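Local coordinates for protein extracellular endo-alpha-(1->5)-L-arabinanase 1 (Bacillus subtilis, PDB 1UV4) that cleaves internal alpha-(1->5)-L-arabinofuranosyl linkages of linear and sugar-beet arabinan outside the cell, a step in plant cell-wall degradation, at residues R38-K41 against N47-V50; T190-Y195 against L284-G289; V209-K214 against H267-N272. One frame throughout, in Å; residues are numbered along the deposited sequence. Where two conformers were deposited one is given.

All three contacts belong to the five-bladed beta-propeller of a family 43 glycosidase, but each joins different parts of it. Interaction 1 stays within one blade, pairing its third and fourth strands by backbone hydrogen bonds with apolar packing on one face. Interaction 2 links two blades at their peripheral ends, where a tryptophan ring rests on a hairpin and a water bridges the polar rim. Interaction 3 joins the same two sheets nearer the centre, beside the inferred catalytic residues, and is almost wholly polar. All three are partly buried: interactions 1 and 2 mix buried leucine or tryptophan side chains with exposed residues, whereas none of the touching residues of interaction 3 is exposed.

Interaction 1. Residues R38-K41 against N47-V50; sequences RVLK and NWTV
Lys41 and Thr49 face each other as an antiparallel hydrogen-bonded pair, and their backbones satisfy one another twice. Lys41 N gives its hydrogen to Thr49 O at 2.9 Å, and Thr49 N returns the bond to Lys41 O at the same length. Both donors lie in the plane of the carbonyl they meet, each with an N-H...O angle of 159°. The same two oxygens also receive CA-H...O contacts, Thr49 O from Leu40 CA and Lys41 O from Trp48 CA, both at 3.3 Å. Thr49 OG1 is hydrogen-bonded outside this pair, to Gln51 OE1. Arg38 and Leu40 form backbone hydrogen bonds with Gly28 and Ala26, and Val39 with Gln51.

The Lys41 and Thr49 side chains lie on one face of the sheet; those of Leu40 and Val50, the adjacent non-hydrogen-bonded pair, lie on the opposite one, where Trp48 packs beside Leu40. Leu40 CB approaches Trp48 CE3 at 3.6 Å, CD1 lies near Trp48 CB and CG, and CD2 meets Val50 CG2 at 3.8 Å. The leucine and indole side chains cross at about a right angle. Arg38, with CG anti to the backbone N (chi1 -177°) and the chain extended to NE, carries its guanidinium to Val50, and Arg38 NH1 comes 3.8 Å from Val50 CG2. Leu40 CD2 covers one face of that group toward its rim. Two of the Arg38 nitrogens have partners outside the pair: NE hydrogen-bonds to Leu11 O and NH2 forms a salt bridge with Glu10 OE1. Trp48 N is taken up by Asn9 OD1.

The pair is the outer hairpin of a four-stranded propeller blade, strand 37-42 against the outermost strand 49-54. On its other side strand 37-42 pairs with strand 23-29, whose Trp24 and Ala26 pack against the Trp48 side chain.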
ATOM      1  N   ARG A  38       9.137  -9.511  -1.185  1.00 13.24           N
ATOM      2  CA  ARG A  38       9.740  -9.555  -2.518  1.00 12.93           C
ATOM      3  C   ARG A  38      10.403  -8.244  -2.866  1.00 13.64           C
ATOM      4  O   ARG A  38       9.834  -7.149  -2.629  1.00 13.88           O
ATOM      5  CB  ARG A  38       8.662  -9.854  -3.511  1.00 12.58           C
ATOM      6  CG  ARG A  38       9.108 -10.011  -4.969  1.00 13.07           C
ATOM      7  CD  ARG A  38       8.168 -10.821  -5.774  1.00 12.17           C
ATOM      8  NE  ARG A  38       8.316 -10.849  -7.230  1.00 12.53           N
ATOM      9  CZ  ARG A  38       9.025 -11.733  -7.898  1.00 14.66           C
ATOM     10  NH1 ARG A  38       9.763 -12.636  -7.272  1.00 15.57           N
ATOM     11  NH2 ARG A  38       8.978 -11.717  -9.216  1.00 12.75           N
ATOM     12  N   VAL A  39      11.626  -8.354  -3.403  1.00 13.21           N
ATOM     13  CA  VAL A  39      12.442  -7.177  -3.764  1.00 13.39           C
ATOM     14  C   VAL A  39      12.929  -7.316  -5.212  1.00 12.63           C
ATOM     15  O   VAL A  39      13.538  -8.322  -5.578  1.00 12.98           O
ATOM     16  CB  VAL A  39      13.689  -7.028  -2.853  1.00 14.28           C
ATOM     17  CG1 VAL A  39      14.487  -5.804  -3.267  1.00 13.39           C
ATOM     18  CG2 VAL A  39      13.267  -6.949  -1.356  1.00 16.20           C
ATOM     19  N   LEU A  40      12.652  -6.280  -6.003  1.00 11.67           N
ATOM     20  CA  LEU A  40      13.093  -6.167  -7.378  1.00 11.14           C
ATOM     21  C   LEU A  40      13.992  -4.927  -7.542  1.00 11.20           C
ATOM     22  O   LEU A  40      13.811  -3.948  -6.872  1.00 12.20           O
ATOM     23  CB  LEU A  40      11.913  -6.005  -8.324  1.00 11.85           C
ATOM     24  CG  LEU A  40      10.795  -7.057  -8.282  1.00 13.25           C
ATOM     25  CD1 LEU A  40       9.819  -6.703  -9.422  1.00 13.76           C
ATOM     26  CD2 LEU A  40      11.331  -8.427  -8.483  1.00 11.56           C
ATOM     27  N   LYS A  41      14.961  -5.020  -8.428  1.00 11.64           N
ATOM     28  CA  LYS A  41      15.904  -3.932  -8.727  1.00 11.42           C
ATOM     29  C   LYS A  41      15.967  -3.699 -10.238  1.00 10.94           C
ATOM     30  O   LYS A  41      15.919  -4.647 -11.030  1.00 11.15           O
ATOM     31  CB  LYS A  41      17.281  -4.287  -8.230  1.00 12.39           C
ATOM     32  CG  LYS A  41      18.360  -3.210  -8.373  1.00 12.34           C
ATOM     33  CD  LYS A  41      19.682  -3.740  -7.866  1.00 14.04           C
ATOM     34  CE  LYS A  41      20.803  -2.713  -8.014  1.00 18.58           C
ATOM     35  NZ  LYS A  41      22.097  -3.289  -7.569  1.00 20.88           N
ATOM     36  N   ASN A  47      12.729  -3.235 -16.621  1.00 16.38           N
ATOM     37  CA  ASN A  47      13.319  -4.556 -16.622  1.00 15.51           C
ATOM     38  C   ASN A  47      13.991  -4.747 -15.292  1.00 13.54           C
ATOM     39  O   ASN A  47      14.986  -4.089 -14.979  1.00 14.05           O
ATOM     40  CB  ASN A  47      14.305  -4.693 -17.765  1.00 14.91           C
ATOM     41  CG  ASN A  47      13.629  -4.561 -19.110  1.00 15.09           C
ATOM     42  OD1 ASN A  47      12.948  -5.487 -19.550  1.00 17.20           O
ATOM     43  ND2 ASN A  47      13.776  -3.425 -19.730  1.00 15.34           N
ATOM     44  N   TRP A  48      13.467  -5.705 -14.562  1.00 13.23           N
ATOM     45  CA  TRP A  48      13.753  -5.902 -13.168  1.00 12.95           C
ATOM     46  C   TRP A  48      14.420  -7.242 -12.952  1.00 13.36           C
ATOM     47  O   TRP A  48      14.216  -8.193 -13.712  1.00 14.27           O
ATOM     48  CB  TRP A  48      12.442  -5.880 -12.359  1.00 12.06           C
ATOM     49  CG  TRP A  48      11.653  -4.602 -12.475  1.00 11.35           C
ATOM     50  CD1 TRP A  48      10.723  -4.275 -13.409  1.00 12.06           C
ATOM     51  CD2 TRP A  48      11.747  -3.453 -11.598  1.00 10.88           C
ATOM     52  NE1 TRP A  48      10.255  -2.992 -13.212  1.00 16.75           N
ATOM     53  CE2 TRP A  48      10.849  -2.469 -12.091  1.00 14.62           C
ATOM     54  CE3 TRP A  48      12.510  -3.147 -10.460  1.00 11.27           C
ATOM     55  CZ2 TRP A  48      10.706  -1.214 -11.499  1.00 14.52           C
ATOM     56  CZ3 TRP A  48      12.363  -1.873  -9.880  1.00  9.74           C
ATOM     57  CH2 TRP A  48      11.460  -0.934 -10.392  1.00 12.70           C
ATOM     58  N   THR A  49      15.213  -7.306 -11.897  1.00 12.33           N
ATOM     59  CA  THR A  49      15.815  -8.539 -11.458  1.00 12.06           C
ATOM     60  C   THR A  49      15.365  -8.766 -10.036  1.00 12.57           C
ATOM     61  O   THR A  49      15.269  -7.829  -9.243  1.00 12.60           O
ATOM     62  CB  THR A  49      17.357  -8.444 -11.563  1.00 11.92           C
ATOM     63  OG1 THR A  49      17.851  -7.607 -10.519  0.50 10.26           O
ATOM     64  CG2 THR A  49      17.802  -7.817 -12.866  0.50 12.41           C
ATOM     65  N   VAL A  50      15.148 -10.025  -9.688  1.00 11.53           N
ATOM     66  CA  VAL A  50      14.684 -10.408  -8.363  1.00 12.33           C
ATOM     67  C   VAL A  50      15.898 -10.461  -7.432  1.00 12.48           C
ATOM     68  O   VAL A  50      16.866 -11.139  -7.710  1.00 14.40           O
ATOM     69  CB  VAL A  50      14.035 -11.807  -8.403  1.00 12.66           C
ATOM     70  CG1 VAL A  50      13.610 -12.232  -6.985  1.00 13.07           C
ATOM     71  CG2 VAL A  50      12.850 -11.803  -9.344  1.00 12.95           C
TER

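Interaction 2. Residues T190-Y195 against L284-G289; sequences TYQNGY and LNWSSG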
ATOM      1  N   THR A 190      -1.410  11.366  -0.240  1.00 12.30           N
ATOM      2  CA  THR A 190      -0.418  12.395  -0.503  1.00 12.86           C
ATOM      3  C   THR A 190      -1.062  13.757  -0.366  1.00 12.41           C
ATOM      4  O   THR A 190      -2.278  13.888  -0.527  1.00 13.70           O
ATOM      5  CB  THR A 190       0.178  12.197  -1.920  1.00 13.11           C
ATOM      6  OG1 THR A 190       1.279  13.115  -2.146  1.00 14.74           O
ATOM      7  CG2 THR A 190      -0.829  12.515  -3.027  1.00 15.05           C
ATOM      8  N   TYR A 191      -0.242  14.764  -0.071  1.00 12.19           N
ATOM      9  CA  TYR A 191      -0.695  16.147  -0.002  1.00 12.38           C
ATOM     10  C   TYR A 191      -0.121  16.918  -1.203  1.00 13.90           C
ATOM     11  O   TYR A 191       1.107  16.991  -1.373  1.00 13.80           O
ATOM     12  CB  TYR A 191      -0.243  16.733   1.330  1.00 13.33           C
ATOM     13  CG  TYR A 191      -0.634  18.167   1.541  1.00 11.04           C
ATOM     14  CD1 TYR A 191      -1.949  18.508   1.831  1.00 11.53           C
ATOM     15  CD2 TYR A 191       0.310  19.167   1.415  1.00 12.93           C
ATOM     16  CE1 TYR A 191      -2.314  19.851   2.017  1.00 12.04           C
ATOM     17  CE2 TYR A 191      -0.025  20.485   1.551  1.00 11.56           C
ATOM     18  CZ  TYR A 191      -1.329  20.821   1.883  1.00 13.33           C
ATOM     19  OH  TYR A 191      -1.610  22.167   2.032  1.00 15.12           O
ATOM     20  N   GLN A 192      -1.010  17.466  -2.044  1.00 13.90           N
ATOM     21  CA  GLN A 192      -0.607  18.204  -3.248  1.00 15.13           C
ATOM     22  C   GLN A 192      -1.552  19.377  -3.413  1.00 15.16           C
ATOM     23  O   GLN A 192      -2.764  19.194  -3.317  1.00 14.70           O
ATOM     24  CB  GLN A 192      -0.746  17.330  -4.504  1.00 16.75           C
ATOM     25  CG  GLN A 192      -0.002  16.050  -4.449  1.00 19.06           C
ATOM     26  CD  GLN A 192       1.497  16.236  -4.542  1.00 19.93           C
ATOM     27  OE1 GLN A 192       1.985  17.160  -5.218  1.00 22.84           O
ATOM     28  NE2 GLN A 192       2.239  15.385  -3.842  1.00 23.04           N
ATOM     29  N   ASN A 193      -1.006  20.566  -3.665  1.00 14.98           N
ATOM     30  CA  ASN A 193      -1.833  21.740  -4.017  1.00 15.41           C
ATOM     31  C   ASN A 193      -2.973  22.021  -3.051  1.00 14.19           C
ATOM     32  O   ASN A 193      -4.109  22.356  -3.443  1.00 14.93           O
ATOM     33  CB  ASN A 193      -2.429  21.574  -5.403  1.00 15.70           C
ATOM     34  CG  ASN A 193      -1.403  21.242  -6.439  1.00 19.09           C
ATOM     35  OD1 ASN A 193      -0.318  21.846  -6.488  1.00 23.38           O
ATOM     36  ND2 ASN A 193      -1.730  20.276  -7.300  1.00 23.84           N
ATOM     37  N   GLY A 194      -2.664  21.927  -1.780  1.00 13.36           N
ATOM     38  CA  GLY A 194      -3.605  22.355  -0.783  1.00 13.33           C
ATOM     39  C   GLY A 194      -4.636  21.324  -0.435  1.00 12.50           C
ATOM     40  O   GLY A 194      -5.473  21.627   0.401  1.00 14.88           O
ATOM     41  N   TYR A 195      -4.557  20.127  -1.029  1.00 11.84           N
ATOM     42  CA  TYR A 195      -5.451  19.025  -0.681  1.00 12.26           C
ATOM     43  C   TYR A 195      -4.728  17.756  -0.308  1.00 11.58           C
ATOM     44  O   TYR A 195      -3.675  17.438  -0.855  1.00 11.71           O
ATOM     45  CB  TYR A 195      -6.403  18.637  -1.830  1.00 12.61           C
ATOM     46  CG  TYR A 195      -7.563  19.572  -2.113  1.00 12.19           C
ATOM     47  CD1 TYR A 195      -8.739  19.483  -1.387  1.00 13.97           C
ATOM     48  CD2 TYR A 195      -7.478  20.509  -3.134  1.00 15.63           C
ATOM     49  CE1 TYR A 195      -9.799  20.324  -1.653  1.00 14.19           C
ATOM     50  CE2 TYR A 195      -8.526  21.363  -3.395  1.00 14.73           C
ATOM     51  CZ  TYR A 195      -9.681  21.244  -2.661  1.00 14.02           C
ATOM     52  OH  TYR A 195     -10.729  22.103  -2.937  1.00 17.52           O
ATOM     53  N   LEU A 284       1.823  10.661 -13.016  1.00 13.98           N
ATOM     54  CA  LEU A 284       0.614  11.187 -12.380  1.00 15.59           C
ATOM     55  C   LEU A 284       0.640  12.692 -12.494  1.00 15.58           C
ATOM     56  O   LEU A 284       1.667  13.336 -12.198  1.00 16.90           O
ATOM     57  CB  LEU A 284       0.607  10.811 -10.899  1.00 16.84           C
ATOM     58  CG  LEU A 284      -0.668  10.588 -10.117  1.00 20.44           C
ATOM     59  CD1 LEU A 284      -1.657   9.725 -10.848  1.00 18.80           C
ATOM     60  CD2 LEU A 284      -0.257   9.995  -8.773  1.00 20.06           C
ATOM     61  N   ASN A 285      -0.467  13.245 -12.986  1.00 15.75           N
ATOM     62  CA  ASN A 285      -0.705  14.684 -13.135  1.00 18.04           C
ATOM     63  C   ASN A 285      -1.745  15.124 -12.090  1.00 17.12           C
ATOM     64  O   ASN A 285      -2.659  14.390 -11.808  1.00 18.43           O
ATOM     65  CB  ASN A 285      -1.209  14.898 -14.586  1.00 18.40           C
ATOM     66  CG  ASN A 285      -1.470  16.353 -14.964  1.00 22.47           C
ATOM     67  OD1 ASN A 285      -1.709  17.201 -14.128  1.00 25.99           O
ATOM     68  ND2 ASN A 285      -1.468  16.621 -16.271  1.00 25.51           N
ATOM     69  N   TRP A 286      -1.562  16.270 -11.457  1.00 16.45           N
ATOM     70  CA  TRP A 286      -2.557  16.812 -10.519  1.00 16.59           C
ATOM     71  C   TRP A 286      -3.145  18.114 -10.965  1.00 17.17           C
ATOM     72  O   TRP A 286      -3.877  18.750 -10.194  1.00 17.59           O
ATOM     73  CB  TRP A 286      -1.923  17.085  -9.156  1.00 17.39           C
ATOM     74  CG  TRP A 286      -1.258  15.909  -8.574  1.00 16.82           C
ATOM     75  CD1 TRP A 286       0.061  15.564  -8.688  1.00 17.24           C
ATOM     76  CD2 TRP A 286      -1.870  14.900  -7.772  1.00 16.84           C
ATOM     77  NE1 TRP A 286       0.296  14.395  -8.014  1.00 14.97           N
ATOM     78  CE2 TRP A 286      -0.872  13.970  -7.434  1.00 14.85           C
ATOM     79  CE3 TRP A 286      -3.173  14.684  -7.301  1.00 16.68           C
ATOM     80  CZ2 TRP A 286      -1.120  12.862  -6.650  1.00 18.98           C
ATOM     81  CZ3 TRP A 286      -3.412  13.579  -6.529  1.00 18.53           C
ATOM     82  CH2 TRP A 286      -2.405  12.679  -6.212  1.00 20.10           C
ATOM     83  N   SER A 287      -2.740  18.580 -12.143  1.00 16.88           N
ATOM     84  CA  SER A 287      -3.063  19.926 -12.564  1.00 17.79           C
ATOM     85  C   SER A 287      -4.571  20.214 -12.621  1.00 17.70           C
ATOM     86  O   SER A 287      -4.947  21.372 -12.504  1.00 17.46           O
ATOM     87  CB  SER A 287      -2.379  20.268 -13.912  1.00 17.84           C
ATOM     88  OG  SER A 287      -2.851  19.448 -14.957  1.00 20.32           O
ATOM     89  N   SER A 288      -5.418  19.187 -12.760  1.00 17.58           N
ATOM     90  CA  SER A 288      -6.882  19.392 -12.806  1.00 17.63           C
ATOM     91  C   SER A 288      -7.652  19.624 -11.451  1.00 17.63           C
ATOM     92  O   SER A 288      -8.835  19.994 -11.422  1.00 17.70           O
ATOM     93  CB  SER A 288      -7.493  18.184 -13.486  1.00 18.15           C
ATOM     94  OG  SER A 288      -7.464  17.069 -12.614  1.00 20.15           O
ATOM     95  N   GLY A 289      -6.968  19.432 -10.340  1.00 15.73           N
ATOM     96  CA  GLY A 289      -7.596  19.492  -9.024  1.00 13.76           C
ATOM     97  C   GLY A 289      -7.734  18.075  -8.521  1.00 11.35           C
ATOM     98  O   GLY A 289      -8.073  17.830  -7.357  1.00 10.32           O
TER
HETATM   99  O   HOH W   1      -4.487  19.469  -7.350  1.00 32.49           O
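Bent at its second torsion (chi2 -71°), the Gln192 side chain lies across the indole of Trp286, which itself has CG anti to the carbonyl carbon, chi1 -55°, which swings the indole toward the hairpin. Gln192 CG sits over the five-membered ring in a CH-pi contact, 3.9 Å from its centroid and 15° off the normal. The amide plane runs nearly parallel to the ring, and its rotation is fixed by a bond from NE2 to Thr190 OG1 at 3.0 Å, with the acceptor in the amide plane. Thr190 turns its methyl to the indole, CG2 approaching Trp286 CH2 at 3.6 Å. Leu284 CG lies over the opposite face, offset toward the rim.

At the more exposed end, Asn193 ND2 comes within 3.7 Å of Trp286 CB and donates to a water, which in turn donates to Trp286 O at 3.0 Å. Asn193 stands in a type I' turn running from Gln192 to Tyr195, while a type I turn from Trp286 to Gly289 shapes the other side. The indole N-H is satisfied by Gly261 O.

Thus the chain following strand 276-283 packs its tryptophan on the hairpin of strands 184-192 and 195-203. Tyr197 of the latter strand also meets the indole, and Ile258 of strand 250-259 touches both Thr190 and Leu284, joining the two neighbouring blades.

Interaction 3. Residues V209-K214 against H267-N272; sequences VNSTYK and HAYDAN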
ATOM      1  N   VAL A 209     -12.737 -14.562  -3.774  1.00 18.11           N
ATOM      2  CA  VAL A 209     -11.304 -14.404  -4.047  1.00 18.08           C
ATOM      3  C   VAL A 209     -10.870 -13.022  -3.595  1.00 17.01           C
ATOM      4  O   VAL A 209      -9.791 -12.876  -2.992  1.00 17.88           O
ATOM      5  CB  VAL A 209     -10.963 -14.586  -5.556  1.00 18.17           C
ATOM      6  CG1 VAL A 209      -9.470 -14.240  -5.855  1.00 18.48           C
ATOM      7  CG2 VAL A 209     -11.292 -16.002  -6.039  1.00 19.75           C
ATOM      8  N   ASN A 210     -11.680 -12.000  -3.897  1.00 16.31           N
ATOM      9  CA  ASN A 210     -11.448 -10.651  -3.376  1.00 15.11           C
ATOM     10  C   ASN A 210     -10.161  -9.992  -3.829  1.00 16.21           C
ATOM     11  O   ASN A 210      -9.573  -9.207  -3.075  1.00 17.34           O
ATOM     12  CB  ASN A 210     -11.535 -10.646  -1.844  1.00 14.99           C
ATOM     13  CG  ASN A 210     -12.708 -11.437  -1.322  1.00 15.23           C
ATOM     14  OD1 ASN A 210     -12.545 -12.331  -0.498  1.00 17.20           O
ATOM     15  ND2 ASN A 210     -13.905 -11.127  -1.815  1.00 15.04           N
ATOM     16  N   SER A 211      -9.789 -10.223  -5.088  1.00 15.18           N
ATOM     17  CA  SER A 211      -8.707  -9.476  -5.690  1.00 16.06           C
ATOM     18  C   SER A 211      -9.112  -8.032  -5.929  1.00 15.00           C
ATOM     19  O   SER A 211     -10.275  -7.637  -5.862  1.00 14.37           O
ATOM     20  CB  SER A 211      -8.262 -10.099  -7.002  1.00 17.77           C
ATOM     21  OG  SER A 211      -6.932  -9.630  -7.280  1.00 23.14           O
ATOM     22  N   THR A 212      -8.107  -7.209  -6.201  1.00 14.25           N
ATOM     23  CA  THR A 212      -8.357  -5.844  -6.578  1.00 13.62           C
ATOM     24  C   THR A 212      -9.097  -5.787  -7.921  1.00 13.28           C
ATOM     25  O   THR A 212      -8.999  -6.672  -8.732  1.00 14.37           O
ATOM     26  CB  THR A 212      -7.055  -5.057  -6.697  1.00 13.90           C
ATOM     27  OG1 THR A 212      -6.159  -5.762  -7.550  1.00 13.46           O
ATOM     28  CG2 THR A 212      -6.355  -4.900  -5.358  1.00 14.42           C
ATOM     29  N   TYR A 213      -9.819  -4.700  -8.126  1.00 13.10           N
ATOM     30  CA  TYR A 213     -10.720  -4.524  -9.257  1.00 13.57           C
ATOM     31  C   TYR A 213     -10.615  -3.116  -9.870  1.00 11.75           C
ATOM     32  O   TYR A 213     -10.578  -2.989 -11.088  1.00 12.18           O
ATOM     33  CB  TYR A 213     -12.171  -4.754  -8.773  1.00 15.72           C
ATOM     34  CG  TYR A 213     -13.227  -4.857  -9.819  1.00 17.23           C
ATOM     35  CD1 TYR A 213     -13.063  -5.697 -10.933  1.00 20.17           C
ATOM     36  CD2 TYR A 213     -14.456  -4.227  -9.652  1.00 19.75           C
ATOM     37  CE1 TYR A 213     -14.057  -5.824 -11.884  1.00 23.16           C
ATOM     38  CE2 TYR A 213     -15.463  -4.366 -10.588  1.00 22.33           C
ATOM     39  CZ  TYR A 213     -15.261  -5.166 -11.698  1.00 23.04           C
ATOM     40  OH  TYR A 213     -16.246  -5.326 -12.662  1.00 28.22           O
ATOM     41  N   LYS A 214     -10.623  -2.066  -9.051  1.00 11.61           N
ATOM     42  CA  LYS A 214     -10.500  -0.705  -9.555  1.00 12.80           C
ATOM     43  C   LYS A 214      -9.716   0.153  -8.575  1.00 13.87           C
ATOM     44  O   LYS A 214      -9.602  -0.182  -7.414  1.00 14.14           O
ATOM     45  CB  LYS A 214     -11.873  -0.057  -9.706  1.00 13.57           C
ATOM     46  CG  LYS A 214     -12.866  -0.782 -10.519  1.00 15.93           C
ATOM     47  CD  LYS A 214     -14.162   0.039 -10.571  1.00 16.94           C
ATOM     48  CE  LYS A 214     -15.330  -0.869 -10.875  1.00 17.65           C
ATOM     49  NZ  LYS A 214     -16.574  -0.162 -11.303  1.00 22.35           N
ATOM     50  N   HIS A 267      -0.226  -2.876  -9.348  1.00 12.87           N
ATOM     51  CA  HIS A 267      -0.220  -4.166 -10.033  1.00 13.43           C
ATOM     52  C   HIS A 267      -1.441  -4.260 -10.924  1.00 12.90           C
ATOM     53  O   HIS A 267      -2.425  -3.560 -10.718  1.00 12.60           O
ATOM     54  CB  HIS A 267      -0.134  -5.347  -9.057  1.00 13.02           C
ATOM     55  CG  HIS A 267      -1.308  -5.486  -8.122  1.00 11.32           C
ATOM     56  ND1 HIS A 267      -1.210  -5.342  -6.751  1.00 10.71           N
ATOM     57  CD2 HIS A 267      -2.615  -5.768  -8.375  1.00 13.45           C
ATOM     58  CE1 HIS A 267      -2.412  -5.487  -6.207  1.00 12.75           C
ATOM     59  NE2 HIS A 267      -3.279  -5.729  -7.175  1.00 13.20           N
ATOM     60  N   ALA A 268      -1.392  -5.132 -11.932  1.00 13.77           N
ATOM     61  CA  ALA A 268      -2.586  -5.501 -12.699  1.00 13.69           C
ATOM     62  C   ALA A 268      -2.298  -6.868 -13.300  1.00 13.67           C
ATOM     63  O   ALA A 268      -1.115  -7.239 -13.476  1.00 13.60           O
ATOM     64  CB  ALA A 268      -2.905  -4.489 -13.758  1.00 14.01           C
ATOM     65  N   TYR A 269      -3.346  -7.633 -13.569  1.00 12.59           N
ATOM     66  CA  TYR A 269      -3.227  -9.035 -13.942  1.00 13.56           C
ATOM     67  C   TYR A 269      -3.258  -9.203 -15.456  1.00 12.32           C
ATOM     68  O   TYR A 269      -4.184  -8.791 -16.140  1.00 12.62           O
ATOM     69  CB  TYR A 269      -4.334  -9.805 -13.276  1.00 13.67           C
ATOM     70  CG  TYR A 269      -4.304  -9.757 -11.775  1.00 13.90           C
ATOM     71  CD1 TYR A 269      -4.915  -8.705 -11.064  1.00 16.95           C
ATOM     72  CD2 TYR A 269      -3.613 -10.679 -11.044  1.00 13.21           C
ATOM     73  CE1 TYR A 269      -4.906  -8.672  -9.672  1.00 17.60           C
ATOM     74  CE2 TYR A 269      -3.590 -10.646  -9.672  1.00 14.58           C
ATOM     75  CZ  TYR A 269      -4.231  -9.629  -8.995  1.00 16.33           C
ATOM     76  OH  TYR A 269      -4.223  -9.639  -7.588  1.00 20.62           O
ATOM     77  N   ASP A 270      -2.219  -9.852 -15.983  1.00 12.14           N
ATOM     78  CA  ASP A 270      -1.960  -9.915 -17.435  1.00 11.84           C
ATOM     79  C   ASP A 270      -2.788 -11.024 -18.137  1.00 12.24           C
ATOM     80  O   ASP A 270      -2.509 -12.225 -18.012  1.00 12.10           O
ATOM     81  CB  ASP A 270      -0.467 -10.164 -17.660  1.00 12.01           C
ATOM     82  CG  ASP A 270      -0.004  -9.872 -19.082  1.00 13.77           C
ATOM     83  OD1 ASP A 270      -0.817  -9.710 -19.970  1.00 14.80           O
ATOM     84  OD2 ASP A 270       1.208  -9.829 -19.364  1.00 18.14           O
ATOM     85  N   ALA A 271      -3.796 -10.616 -18.886  1.00 12.81           N
ATOM     86  CA  ALA A 271      -4.600 -11.565 -19.648  1.00 12.89           C
ATOM     87  C   ALA A 271      -3.814 -12.253 -20.767  1.00 12.96           C
ATOM     88  O   ALA A 271      -4.264 -13.235 -21.330  1.00 13.29           O
ATOM     89  CB  ALA A 271      -5.850 -10.897 -20.241  1.00 14.07           C
ATOM     90  N   ASN A 272      -2.648 -11.705 -21.107  1.00 13.66           N
ATOM     91  CA  ASN A 272      -1.744 -12.337 -22.064  1.00 13.00           C
ATOM     92  C   ASN A 272      -0.596 -13.132 -21.428  1.00 12.15           C
ATOM     93  O   ASN A 272       0.281 -13.635 -22.135  1.00 13.74           O
ATOM     94  CB  ASN A 272      -1.170 -11.249 -22.997  1.00 14.01           C
ATOM     95  CG  ASN A 272      -0.498 -11.825 -24.237  1.00 17.89           C
ATOM     96  OD1 ASN A 272      -1.136 -12.739 -24.966  1.00 18.15           O
ATOM     97  ND2 ASN A 272       0.684 -11.420 -24.514  1.00 21.70           N
TER
HETATM   98  O   HOH W   2      -5.332  -8.395  -5.296  1.00 27.49           O
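The imidazole of His267 and the phenol ring of Tyr269 both present an edge to Thr212, whose OG1 lies near the plane of each. At the histidine edge the contact is a hydrogen bond, NE2 giving its hydrogen to Thr212 OG1 at 2.9 Å with the oxygen only 10° out of the ring plane. At the tyrosine edge it is packing, Thr212 OG1 standing 3.8 Å from Tyr269 CE1. The imidazole also meets the ring of His13, their planes inclined at about 40°.

Thr212 and His267 approach from opposite directions. With chi1 of 52°, Thr212 OG1 falls between the backbone N and the carbonyl carbon, while CG2 passes 3.7 Å from His267 NE2. The hydroxyl has a second partner in Gly252 O, so two bonds grip it. The far side of the imidazole is held as well: ND1 accepts a hydrogen bond from the backbone N of Asp14, which leaves both ring nitrogens engaged and the ring's rotation fixed.

Tyr269 OH comes 2.7 Å from Ser211 OG. A water hydrogen-bonded to this phenol oxygen at 2.8 Å also accepts from Thr212 N, at 3.2 Å, giving a polar bridge between the strands.

This arrangement belongs to the active-site region of a family 43 five-bladed propeller, where strand 212-220 of one blade faces strand 263-270 of the next. His267 lies beside Asp14, the inferred proton acceptor, and Thr212 is close to Glu185, the inferred proton donor; the contact is consistent with second-shell positioning of the catalytic pocket.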